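Local coordinates for protein TetR family transcriptional regulator (Streptomyces coelicolor, PDB 6SRN) that probably represses transcription by binding DNA through a helix-turn-helix motif, and holds a furan-carboxylic acid signalling molecule in a pocket of its ligand-binding domain, at residues I34-S39 against D119-Q124; G99-E104 against A161-A166. All coordinates share one frame; numbering follows the deposited sequence.

Contact 1. Residues I34-S39 against D119-Q124; sequences ILEAAS and DDPVMQ
Ser39 and Val122 bring the two backbones closest, their CA atoms 5.0 Å apart, where a turn of helix 31-49 meets the first turn of helix 121-131. The chain breaks from helical geometry at Asp120, which is the N-cap of the new helix: Asp120 OD1 accepts from Val122 N at 2.9 Å, on the anti side of the carboxylate and well out of its plane.

Ser39 fits against this first turn with its CB 3.5 Å from Pro121 O. Its hydroxyl lies beside its own backbone N (chi1 -69°) and turns back to donate to Leu35 O at 2.9 Å. That carbonyl also takes Ser39 N, from the opposite face, so the hydroxyl proton is spent within its own helix and Ser39 OG meets Val122 CG2 at 3.4 Å as a packing contact. One turn earlier Glu36, bent at chi2 (69°), lays its carboxylate along the edge of the contact. Glu36 OE2 sits over CG and CD of the Pro121 ring, and Glu36 OE1 touches Val122 CG2 at 3.4 Å. Two like charges come near here, Glu36 OE2 and Asp120 OD1 being 4.1 Å apart, and a water bridging Glu36 OE1 and Asp120 OD1 probably eases their repulsion, as should the salt bridge from Asp120 OD2 to Arg87.

The contact joins the DNA-binding domain to the ligand-binding domain, the side chain of Val122 lying about 11 Å from the bound furan acid. Helix 73-86 packs on Leu35 and Ser39, while helix 52-59 backs Ala37 and Ala38.

Contact 2. Residues G99-E104 against A161-A166; sequences GFTPLE and AGQLRA
Gln163 reaches across to the start of helix 102-119 and grips it with both ends of its amide. Gln163 NE2 donates to Thr101 OG1 at 2.9 Å, nearly straight at 170° and in the amide plane. Gln163 OE1 takes Leu103 N at 3.0 Å, a first-turn N-H that arrives from above the carbonyl plane. With CG anti to the backbone N (chi1 -172°) and the chain extended beyond it, the glutamine spans the gap, its CD against Leu103 CB at 3.5 Å and its OE1 over the face of the Pro102 ring. Farther in, Leu103 CD2 meets Leu164 CD1 at 4.1 Å.

The threonine hydroxyl is held in place by a capping box: Thr101 OG1 accepts from Glu104 N at 3.3 Å, and Glu104 OE1 accepts from Thr101 N. On the other segment, Gly162 ends helix 145-161 in a Schellman motif, after which the chain turns into Gln163, whose backbone bonds to Ala214.

Pro102 and Leu103 rest on helix 145-161, and helix 197-212 covers Leu103 and Leu164 through Phe209 and Leu212. Next along, Arg165 forms a salt bridge with Glu206 of the second subunit.

Overall arrangement
From the N terminus, helix 31-49 supplies the first half of contact 1, and the chain runs through the helix-turn-helix region and helices 73-86 and 88-96 before residues 99-104 open contact 2. Helix 102-119 then leads from contact 2 back to residues 119-124, which close contact 1 over a loop of 79 residues. Contact 2 closes later, after helix 145-161, so the two loops cross rather than nest. The contact centres lie 33 Å apart, on opposite sides of the chain's centre. Contact 1 bridges the two domains, setting helix 31-49 against helix 121-131; contact 2 stays within the ligand-binding domain, joining the start of helix 102-119 to the loop between helices 145-161 and 170-192.

Contact 1. Residues I34-S39 against D119-Q124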
# COMPACT_ATOMS: atom_id res chain seq x y z
N ILE A 34 7.22 25.14 11.74
CA ILE A 34 6.23 24.41 12.57
C ILE A 34 5.84 23.12 11.85
O ILE A 34 5.76 22.08 12.49
CB ILE A 34 4.99 25.28 12.88
CG1 ILE A 34 5.41 26.54 13.65
CG2 ILE A 34 3.94 24.49 13.65
CD1 ILE A 34 4.36 27.64 13.68
N LEU A 35 5.58 23.20 10.56
CA LEU A 35 5.20 22.03 9.78
C LEU A 35 6.30 20.98 9.78
O LEU A 35 6.00 19.81 9.84
CB LEU A 35 4.87 22.42 8.34
CG LEU A 35 3.47 22.88 7.94
CD1 LEU A 35 3.39 23.00 6.42
CD2 LEU A 35 2.40 21.90 8.41
N GLU A 36 7.58 21.39 9.73
CA GLU A 36 8.67 20.43 9.75
C GLU A 36 8.75 19.70 11.09
O GLU A 36 8.88 18.47 11.13
CB GLU A 36 9.98 21.15 9.44
CG GLU A 36 11.13 20.25 9.07
CD GLU A 36 10.97 19.54 7.70
OE1 GLU A 36 10.30 20.03 6.72
OE2 GLU A 36 11.59 18.47 7.55
N ALA A 37 8.61 20.45 12.18
CA ALA A 37 8.57 19.84 13.51
C ALA A 37 7.40 18.90 13.69
O ALA A 37 7.56 17.80 14.22
CB ALA A 37 8.56 20.91 14.59
N ALA A 38 6.23 19.33 13.22
CA ALA A 38 5.07 18.49 13.28
C ALA A 38 5.30 17.20 12.48
O ALA A 38 4.90 16.13 12.90
CB ALA A 38 3.86 19.22 12.75
N SER A 39 5.93 17.35 11.35
CA SER A 39 6.18 16.19 10.47
C SER A 39 7.08 15.20 11.16
O SER A 39 6.88 14.00 11.06
CB SER A 39 6.78 16.64 9.16
OG SER A 39 5.79 17.35 8.40
N ASP A 119 14.00 10.22 2.82
CA ASP A 119 14.74 11.25 3.55
C ASP A 119 13.93 12.31 4.29
O ASP A 119 14.45 12.90 5.23
CB ASP A 119 15.70 11.97 2.60
CG ASP A 119 16.85 11.09 2.09
OD1 ASP A 119 17.07 9.95 2.61
OD2 ASP A 119 17.52 11.63 1.18
N ASP A 120 12.73 12.63 3.80
CA ASP A 120 12.09 13.90 4.14
C ASP A 120 10.95 13.66 5.13
O ASP A 120 10.00 12.98 4.82
CB ASP A 120 11.56 14.59 2.87
CG ASP A 120 11.08 15.97 3.14
OD1 ASP A 120 10.56 16.24 4.24
OD2 ASP A 120 11.19 16.82 2.19
N PRO A 121 11.05 14.23 6.35
CA PRO A 121 10.00 14.02 7.29
C PRO A 121 8.60 14.40 6.82
O PRO A 121 7.62 13.78 7.27
CB PRO A 121 10.40 14.90 8.46
CG PRO A 121 11.89 14.97 8.41
CD PRO A 121 12.18 15.00 6.94
N VAL A 122 8.47 15.44 6.01
CA VAL A 122 7.11 15.83 5.56
C VAL A 122 6.48 14.69 4.73
O VAL A 122 5.28 14.43 4.83
CB VAL A 122 7.12 17.16 4.80
CG1 VAL A 122 5.73 17.49 4.25
CG2 VAL A 122 7.61 18.26 5.73
N MET A 123 7.29 14.06 3.88
CA MET A 123 6.78 12.94 3.09
C MET A 123 6.49 11.74 3.97
O MET A 123 5.46 11.08 3.77
CB MET A 123 7.79 12.57 2.01
CG MET A 123 8.06 13.67 0.99
SD MET A 123 6.62 13.94 -0.10
CE MET A 123 6.74 12.50 -1.02
N GLN A 124 7.36 11.45 4.91
CA GLN A 124 7.15 10.31 5.76
C GLN A 124 5.87 10.51 6.60
O GLN A 124 5.09 9.60 6.82
CB GLN A 124 8.35 10.10 6.66
CG GLN A 124 9.62 9.80 5.85
CD GLN A 124 10.90 9.92 6.62
OE1 GLN A 124 10.92 10.34 7.77
NE2 GLN A 124 11.98 9.54 5.99
O HOH W 1 10.12 19.12 3.82

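Contact 2. Residues G99-E104 against A161-A166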
# COMPACT_ATOMS: atom_id res chain seq x y z
N GLY A 99 13.95 19.81 -20.59
CA GLY A 99 13.81 19.14 -21.85
C GLY A 99 13.78 17.64 -21.76
O GLY A 99 13.99 16.97 -22.76
N PHE A 100 13.48 17.11 -20.58
CA PHE A 100 13.26 15.66 -20.50
C PHE A 100 11.98 15.28 -21.28
O PHE A 100 11.03 16.05 -21.30
CB PHE A 100 13.26 15.16 -19.05
CG PHE A 100 14.62 15.25 -18.42
CD1 PHE A 100 15.56 14.26 -18.62
CD2 PHE A 100 14.97 16.35 -17.66
CE1 PHE A 100 16.80 14.37 -18.04
CE2 PHE A 100 16.22 16.46 -17.07
CZ PHE A 100 17.13 15.45 -17.26
N THR A 101 12.00 14.13 -21.93
CA THR A 101 10.83 13.62 -22.66
C THR A 101 9.67 13.32 -21.70
O THR A 101 9.87 13.25 -20.51
CB THR A 101 11.14 12.31 -23.42
OG1 THR A 101 11.41 11.23 -22.51
CG2 THR A 101 12.29 12.50 -24.43
N PRO A 102 8.46 13.20 -22.24
CA PRO A 102 7.32 12.93 -21.37
C PRO A 102 7.52 11.73 -20.44
O PRO A 102 7.29 11.81 -19.22
CB PRO A 102 6.19 12.71 -22.37
CG PRO A 102 6.53 13.71 -23.47
CD PRO A 102 8.01 13.50 -23.62
N LEU A 103 7.99 10.60 -20.96
CA LEU A 103 8.12 9.42 -20.13
C LEU A 103 9.30 9.56 -19.14
O LEU A 103 9.20 9.11 -18.01
CB LEU A 103 8.37 8.19 -20.99
CG LEU A 103 7.34 7.10 -21.09
CD1 LEU A 103 8.07 5.84 -21.57
CD2 LEU A 103 6.54 6.92 -19.84
N GLU A 104 10.40 10.20 -19.56
CA GLU A 104 11.54 10.49 -18.65
C GLU A 104 11.12 11.43 -17.52
O GLU A 104 11.64 11.33 -16.43
CB GLU A 104 12.65 11.18 -19.42
CG GLU A 104 13.44 10.20 -20.26
CD GLU A 104 14.50 10.94 -21.03
OE1 GLU A 104 14.28 12.16 -21.32
OE2 GLU A 104 15.56 10.36 -21.28
N ALA A 161 2.96 11.51 -28.63
CA ALA A 161 4.30 11.55 -29.16
C ALA A 161 4.74 10.23 -29.80
O ALA A 161 5.72 10.18 -30.49
CB ALA A 161 5.28 11.92 -28.06
N GLY A 162 4.05 9.13 -29.52
CA GLY A 162 4.52 7.82 -29.97
C GLY A 162 5.55 7.17 -29.05
O GLY A 162 6.22 6.20 -29.43
N GLN A 163 5.67 7.68 -27.83
CA GLN A 163 6.64 7.14 -26.89
C GLN A 163 6.09 5.94 -26.12
O GLN A 163 6.83 5.09 -25.60
CB GLN A 163 7.02 8.30 -25.94
CG GLN A 163 8.15 7.98 -25.02
CD GLN A 163 8.69 9.21 -24.29
OE1 GLN A 163 7.97 10.15 -23.92
NE2 GLN A 163 9.99 9.20 -24.09
N LEU A 164 4.77 5.90 -26.02
CA LEU A 164 4.08 4.95 -25.16
C LEU A 164 3.65 3.78 -26.05
O LEU A 164 3.17 3.98 -27.18
CB LEU A 164 2.91 5.67 -24.49
CG LEU A 164 2.37 5.31 -23.14
CD1 LEU A 164 3.44 5.55 -22.09
CD2 LEU A 164 1.14 6.15 -22.85
N ARG A 165 3.86 2.55 -25.60
CA ARG A 165 3.45 1.35 -26.34
C ARG A 165 1.97 1.41 -26.77
O ARG A 165 1.09 1.88 -26.03
CB ARG A 165 3.73 0.05 -25.55
CG ARG A 165 3.15 -1.25 -26.12
CD ARG A 165 3.68 -2.50 -25.42
NE ARG A 165 3.35 -2.50 -23.99
CZ ARG A 165 2.30 -3.10 -23.41
NH1 ARG A 165 1.39 -3.79 -24.08
NH2 ARG A 165 2.13 -2.99 -22.11
N ALA A 166 1.73 0.93 -27.99
CA ALA A 166 0.40 0.95 -28.59
C ALA A 166 -0.58 0.23 -27.71
O ALA A 166 -0.33 -0.88 -27.21
CB ALA A 166 0.42 0.32 -29.98